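Local coordinates for protein salicylaldehyde dehydrogenase NahF (Pseudomonas putida, PDB 4JZ6) that probably oxidises salicylaldehyde to salicylate with NAD+ and water, a step in naphthalene degradation, and binds salicylaldehyde in the crystal, at residues A[298-303]-A[453-458]; A[422-427]-A[461-466]. One frame throughout, in Å; residues are numbered along the deposited sequence.

Contact 1: residues A[298-303]-A[453-458]. With NK (salicylaldehyde), chain B.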
loop_
_atom_site.group_PDB
_atom_site.type_symbol
_atom_site.label_atom_id
_atom_site.label_comp_id
_atom_site.label_asym_id
_atom_site.label_seq_id
_atom_site.Cartn_x
_atom_site.Cartn_y
_atom_site.Cartn_z
ATOM N N GLY A 298 -6.697 -6.285 -28.475
ATOM C CA GLY A 298 -5.519 -6.074 -27.652
ATOM C C GLY A 298 -5.593 -4.817 -26.797
ATOM O O GLY A 298 -4.571 -4.222 -26.441
ATOM N N GLN A 299 -6.811 -4.404 -26.470
ATOM C CA GLN A 299 -7.009 -3.234 -25.632
ATOM C C GLN A 299 -7.248 -3.635 -24.179
ATOM O O GLN A 299 -7.955 -2.953 -23.438
ATOM C CB GLN A 299 -8.163 -2.387 -26.159
ATOM C CG GLN A 299 -7.841 -1.683 -27.450
ATOM C CD GLN A 299 -8.954 -0.755 -27.897
ATOM O OE1 GLN A 299 -8.710 0.396 -28.269
ATOM N NE2 GLN A 299 -10.186 -1.253 -27.867
ATOM N N ILE A 300 -6.655 -4.752 -23.776
ATOM C CA ILE A 300 -6.734 -5.194 -22.392
ATOM C C ILE A 300 -5.362 -4.968 -21.784
ATOM O O ILE A 300 -4.359 -5.198 -22.453
ATOM C CB ILE A 300 -7.114 -6.686 -22.311
ATOM C CG1 ILE A 300 -8.238 -6.995 -23.306
ATOM C CG2 ILE A 300 -7.515 -7.064 -20.895
ATOM C CD1 ILE A 300 -8.676 -8.441 -23.322
ATOM N N CYS A 301 -5.301 -4.508 -20.534
ATOM C CA CYS A 301 -4.001 -4.219 -19.915
ATOM C C CYS A 301 -3.168 -5.494 -19.807
ATOM O O CYS A 301 -1.939 -5.435 -19.775
ATOM C CB CYS A 301 -4.144 -3.543 -18.544
ATOM S SG CYS A 301 -4.858 -1.873 -18.563
ATOM N N MET A 302 -3.847 -6.641 -19.773
ATOM C CA MET A 302 -3.166 -7.932 -19.736
ATOM C C MET A 302 -3.131 -8.651 -21.088
ATOM O O MET A 302 -2.795 -9.839 -21.142
ATOM C CB MET A 302 -3.783 -8.851 -18.677
ATOM C CG MET A 302 -5.295 -9.033 -18.776
ATOM S SD MET A 302 -5.906 -10.322 -17.658
ATOM C CE MET A 302 -7.672 -9.989 -17.688
ATOM N N SER A 303 -3.482 -7.946 -22.166
ATOM C CA SER A 303 -3.394 -8.516 -23.511
ATOM C C SER A 303 -1.987 -9.012 -23.730
ATOM O O SER A 303 -1.032 -8.396 -23.260
ATOM C CB SER A 303 -3.717 -7.479 -24.589
ATOM O OG SER A 303 -5.106 -7.240 -24.688
ATOM N N SER A 453 -3.518 -18.846 -21.213
ATOM C CA SER A 453 -3.354 -17.533 -21.831
ATOM C C SER A 453 -2.965 -16.490 -20.790
ATOM O O SER A 453 -3.011 -16.755 -19.588
ATOM C CB SER A 453 -4.642 -17.103 -22.539
ATOM O OG SER A 453 -5.579 -16.560 -21.623
ATOM N N THR A 454 -2.594 -15.299 -21.255
ATOM C CA THR A 454 -2.280 -14.192 -20.351
ATOM C C THR A 454 -3.529 -13.434 -19.922
ATOM O O THR A 454 -3.470 -12.602 -19.020
ATOM C CB THR A 454 -1.331 -13.165 -21.001
ATOM O OG1 THR A 454 -2.065 -12.361 -21.940
ATOM C CG2 THR A 454 -0.154 -13.862 -21.686
ATOM N N VAL A 455 -4.653 -13.709 -20.578
ATOM C CA VAL A 455 -5.893 -12.985 -20.301
ATOM C C VAL A 455 -6.857 -13.809 -19.443
ATOM O O VAL A 455 -7.762 -14.491 -19.955
ATOM C CB VAL A 455 -6.570 -12.506 -21.609
ATOM C CG1 VAL A 455 -7.873 -11.772 -21.322
ATOM C CG2 VAL A 455 -5.624 -11.611 -22.382
ATOM N N GLN A 456 -6.643 -13.762 -18.131
ATOM C CA GLN A 456 -7.509 -14.466 -17.186
ATOM C C GLN A 456 -7.782 -13.597 -15.965
ATOM O O GLN A 456 -6.964 -12.759 -15.588
ATOM C CB GLN A 456 -6.876 -15.794 -16.754
ATOM C CG GLN A 456 -6.611 -16.753 -17.903
ATOM C CD GLN A 456 -5.917 -18.032 -17.468
ATOM O OE1 GLN A 456 -6.281 -18.643 -16.461
ATOM N NE2 GLN A 456 -4.913 -18.446 -18.230
ATOM N N ASN A 457 -8.951 -13.799 -15.363
ATOM C CA ASN A 457 -9.337 -13.102 -14.142
ATOM C C ASN A 457 -10.514 -13.799 -13.503
ATOM O O ASN A 457 -11.576 -13.935 -14.115
ATOM C CB ASN A 457 -9.684 -11.636 -14.414
ATOM C CG ASN A 457 -9.975 -10.839 -13.137
ATOM O OD1 ASN A 457 -10.814 -9.930 -13.144
ATOM N ND2 ASN A 457 -9.291 -11.170 -12.050
ATOM N N GLU A 458 -10.321 -14.259 -12.273
ATOM C CA GLU A 458 -11.398 -14.873 -11.503
ATOM C C GLU A 458 -11.537 -14.058 -10.216
ATOM O O GLU A 458 -10.555 -13.536 -9.703
ATOM C CB GLU A 458 -11.063 -16.351 -11.231
ATOM C CG GLU A 458 -10.849 -17.175 -12.510
ATOM C CD GLU A 458 -10.487 -18.634 -12.251
ATOM O OE1 GLU A 458 -11.111 -19.264 -11.373
ATOM O OE2 GLU A 458 -9.575 -19.153 -12.934
HETATM O OAH NK B . -6.579 -5.248 -18.359
HETATM C CAD NK B . -7.680 -4.793 -18.120
HETATM C CAA NK B . -8.645 -5.729 -17.503
HETATM C CAC NK B . -8.314 -6.480 -16.376
HETATM C CAG NK B . -9.258 -7.350 -15.838
HETATM C CAI NK B . -10.504 -7.482 -16.421
HETATM C CAE NK B . -10.830 -6.743 -17.543
HETATM C CAB NK B . -9.896 -5.863 -18.090
HETATM O OAF NK B . -10.171 -5.107 -19.204
#

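Contact 2: residues A[422-427]-A[461-466]. With NK (salicylaldehyde), chain B.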
loop_
_atom_site.group_PDB
_atom_site.type_symbol
_atom_site.label_atom_id
_atom_site.label_comp_id
_atom_site.label_asym_id
_atom_site.label_seq_id
_atom_site.Cartn_x
_atom_site.Cartn_y
_atom_site.Cartn_z
ATOM N N TYR A 422 7.151 -3.849 -16.635
ATOM C CA TYR A 422 5.839 -4.228 -16.109
ATOM C C TYR A 422 5.858 -5.652 -15.563
ATOM O O TYR A 422 6.833 -6.387 -15.738
ATOM C CB TYR A 422 4.773 -4.153 -17.201
ATOM C CG TYR A 422 4.624 -2.807 -17.861
ATOM C CD1 TYR A 422 3.971 -1.767 -17.213
ATOM C CD2 TYR A 422 5.113 -2.580 -19.142
ATOM C CE1 TYR A 422 3.818 -0.530 -17.820
ATOM C CE2 TYR A 422 4.966 -1.346 -19.757
ATOM C CZ TYR A 422 4.316 -0.325 -19.091
ATOM O OH TYR A 422 4.162 0.904 -19.694
ATOM N N GLY A 423 4.757 -6.041 -14.928
ATOM C CA GLY A 423 4.620 -7.373 -14.374
ATOM C C GLY A 423 3.185 -7.680 -13.991
ATOM O O GLY A 423 2.897 -7.959 -12.831
ATOM N N LEU A 424 2.286 -7.639 -14.970
ATOM C CA LEU A 424 0.867 -7.882 -14.717
ATOM C C LEU A 424 0.513 -9.360 -14.841
ATOM O O LEU A 424 0.335 -10.059 -13.840
ATOM C CB LEU A 424 -0.010 -7.047 -15.663
ATOM C CG LEU A 424 -1.529 -7.229 -15.538
ATOM C CD1 LEU A 424 -1.986 -7.107 -14.085
ATOM C CD2 LEU A 424 -2.287 -6.238 -16.418
ATOM N N SER A 425 0.397 -9.831 -16.077
ATOM C CA SER A 425 0.009 -11.208 -16.323
ATOM C C SER A 425 1.032 -11.890 -17.224
ATOM O O SER A 425 1.842 -11.222 -17.868
ATOM C CB SER A 425 -1.377 -11.260 -16.956
ATOM O OG SER A 425 -1.907 -12.569 -16.891
ATOM N N SER A 426 0.999 -13.218 -17.260
ATOM C CA SER A 426 1.935 -13.978 -18.078
ATOM C C SER A 426 1.466 -15.416 -18.243
ATOM O O SER A 426 0.687 -15.930 -17.434
ATOM C CB SER A 426 3.331 -13.960 -17.454
ATOM O OG SER A 426 3.330 -14.661 -16.220
ATOM N N GLY A 427 1.946 -16.060 -19.302
ATOM C CA GLY A 427 1.651 -17.461 -19.539
ATOM C C GLY A 427 2.918 -18.206 -19.888
ATOM O O GLY A 427 3.799 -17.650 -20.546
ATOM N N ALA A 461 -9.643 -14.942 -7.065
ATOM C CA ALA A 461 -8.197 -14.892 -7.190
ATOM C C ALA A 461 -7.741 -13.454 -7.265
ATOM O O ALA A 461 -8.307 -12.670 -8.019
ATOM C CB ALA A 461 -7.757 -15.649 -8.420
ATOM N N PRO A 462 -6.706 -13.105 -6.487
ATOM C CA PRO A 462 -6.208 -11.729 -6.433
ATOM C C PRO A 462 -5.753 -11.276 -7.809
ATOM O O PRO A 462 -5.100 -12.050 -8.518
ATOM C CB PRO A 462 -5.005 -11.829 -5.487
ATOM C CG PRO A 462 -4.570 -13.237 -5.578
ATOM C CD PRO A 462 -5.841 -14.026 -5.733
ATOM N N TYR A 463 -6.108 -10.050 -8.185
ATOM C CA TYR A 463 -5.692 -9.514 -9.472
ATOM C C TYR A 463 -4.880 -8.228 -9.315
ATOM O O TYR A 463 -5.367 -7.224 -8.784
ATOM C CB TYR A 463 -6.892 -9.282 -10.388
ATOM C CG TYR A 463 -6.486 -8.919 -11.790
ATOM C CD1 TYR A 463 -6.237 -9.904 -12.736
ATOM C CD2 TYR A 463 -6.332 -7.589 -12.170
ATOM C CE1 TYR A 463 -5.854 -9.577 -14.027
ATOM C CE2 TYR A 463 -5.948 -7.253 -13.455
ATOM C CZ TYR A 463 -5.710 -8.249 -14.380
ATOM O OH TYR A 463 -5.333 -7.910 -15.660
ATOM N N GLY A 464 -3.638 -8.274 -9.789
ATOM C CA GLY A 464 -2.736 -7.141 -9.712
ATOM C C GLY A 464 -1.364 -7.464 -10.270
ATOM O O GLY A 464 -1.094 -8.607 -10.637
ATOM N N GLY A 465 -0.493 -6.457 -10.326
ATOM C CA GLY A 465 0.856 -6.647 -10.835
ATOM C C GLY A 465 1.961 -6.101 -9.944
ATOM O O GLY A 465 1.700 -5.551 -8.876
ATOM N N THR A 466 3.204 -6.263 -10.392
ATOM C CA THR A 466 4.369 -5.727 -9.695
ATOM C C THR A 466 4.982 -4.634 -10.552
ATOM O O THR A 466 4.560 -4.424 -11.690
ATOM C CB THR A 466 5.445 -6.809 -9.476
ATOM O OG1 THR A 466 6.037 -7.159 -10.734
ATOM C CG2 THR A 466 4.832 -8.056 -8.867
HETATM O OAH NK B . -6.579 -5.248 -18.359
HETATM C CAD NK B . -7.680 -4.793 -18.120
HETATM C CAA NK B . -8.645 -5.729 -17.503
HETATM C CAC NK B . -8.314 -6.480 -16.376
HETATM C CAG NK B . -9.258 -7.350 -15.838
HETATM C CAI NK B . -10.504 -7.482 -16.421
HETATM C CAE NK B . -10.830 -6.743 -17.543
HETATM C CAB NK B . -9.896 -5.863 -18.090
HETATM O OAF NK B . -10.171 -5.107 -19.204
#

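Contact 1: residues A[298-303]-A[453-458]
Thr-454 OG1 donates to Met-302 O at 2.7 Å, coming in almost in line with the carbonyl (C=O...donor angle 166°). The same hydroxyl also bonds Thr-304 OG1, so one oxygen ties the two loops together. Both belong to the aldehyde dehydrogenase fold: 298-303 follows helix 282-294 and lines the salicylaldehyde pocket, and 453-458 follows strand 447-450. Residues 300-303 form a type I beta turn closed by Ser-303 N to Ile-300 O, with Ser-303 OG accepting from Ile-300 N. This turn directs main-chain N-H groups at the ligand. Cys-301 N reaches the aldehyde oxygen OAH at 2.6 Å, but the bond is bent (124°) and weak, and that from Met-302 N is weak and longer. The approach of Cys-301 N is consistent with the oxyanion hole of this family, which pairs such a main-chain N with an asparagine side chain. Asn-166, another pocket residue, is tied by ND2 to Gln-299 O.

Met-302 makes the largest single contribution to the packing. Its CG sits between the backbone N and the carbonyl carbon (chi1 53°), and the chain then runs extended along 454-457. SD lies 3.4 Å from Gln-456 O, and CE ends 3.6 Å from ring atom CAG of the ligand. Val-455 fills the angle between the loops: CG2 lies against Met-302 O, while CG1 meets Ile-300 CD1 at 4.0 Å, the two side chains crossing at about a right angle, and Met-302 CE at 4.1 Å. Ile-300 faces the ligand with its other branch, CG2 standing 3.3 Å from OAH. Across the pocket, Asn-457 ND2 is held by Asp-475 OD2, and OD1 approaches ligand atom CAG at 4.0 Å.

Contact 2: residues A[422-427]-A[461-466]
With CG anti to the backbone N in both Leu-424 (chi1 178°) and Tyr-463 (chi1 -172°), the leucine branches and the phenol end of the tyrosine meet although neither CB is aimed at the other segment. Leu-424 CD2 lies 3.6 Å from Tyr-463 OH, while CD1 approaches the ring obliquely, 3.9 Å from Tyr-463 CZ. Beyond this pair the contact is largely backbone on backbone. Thr-466 N donates to Gly-423 O at 3.0 Å in a fairly straight bond (158°), although the N-H comes from above the carbonyl plane. Having no side chain, Gly-465 lets its CA come within 3.1 Å of Gly-423 O and within 4.1 Å of Leu-424 CA.

Segment 422-427 leads into strand 425-429 of the seven-stranded sheet in the aldehyde dehydrogenase fold, which runs parallel between strands 273-276 and 447-450. Segment 461-466 is a loop laid across the entry to that strand; its Gly-464 comes within about 3 Å, nearest atoms, of Glu-267, the predicted active-site residue. On the other side of the ring plane from Leu-424 CD1, the tyrosine meets the bound salicylaldehyde: Tyr-463 OH stands 3.4 Å from ligand atom CAC, and the ligand too comes at the ring obliquely.

Overall arrangement
Contacts 1 and 2 have centres about 9 Å apart, and their segments alternate along the chain. A probable hydrogen bond of 2.6 Å between Thr-454 O and Ser-425 OG joins 453-458 to 422-427. Around the same salicylaldehyde, Met-302 and Asn-457 of contact 1 both touch Tyr-463 of contact 2, at different parts of it: Met-302 SD packs 3.2 Å from Tyr-463 OH, and Asn-457 ND2 lies 3.4 Å from Tyr-463 CD1. Leu-424 CD2 comes within 3.5 Å of Cys-301 O, behind the turn that faces the aldehyde. Both contacts also reach the second subunit, where Gln-456 bonds Glu-492 of that chain and Thr-466 packs on its Glu-485.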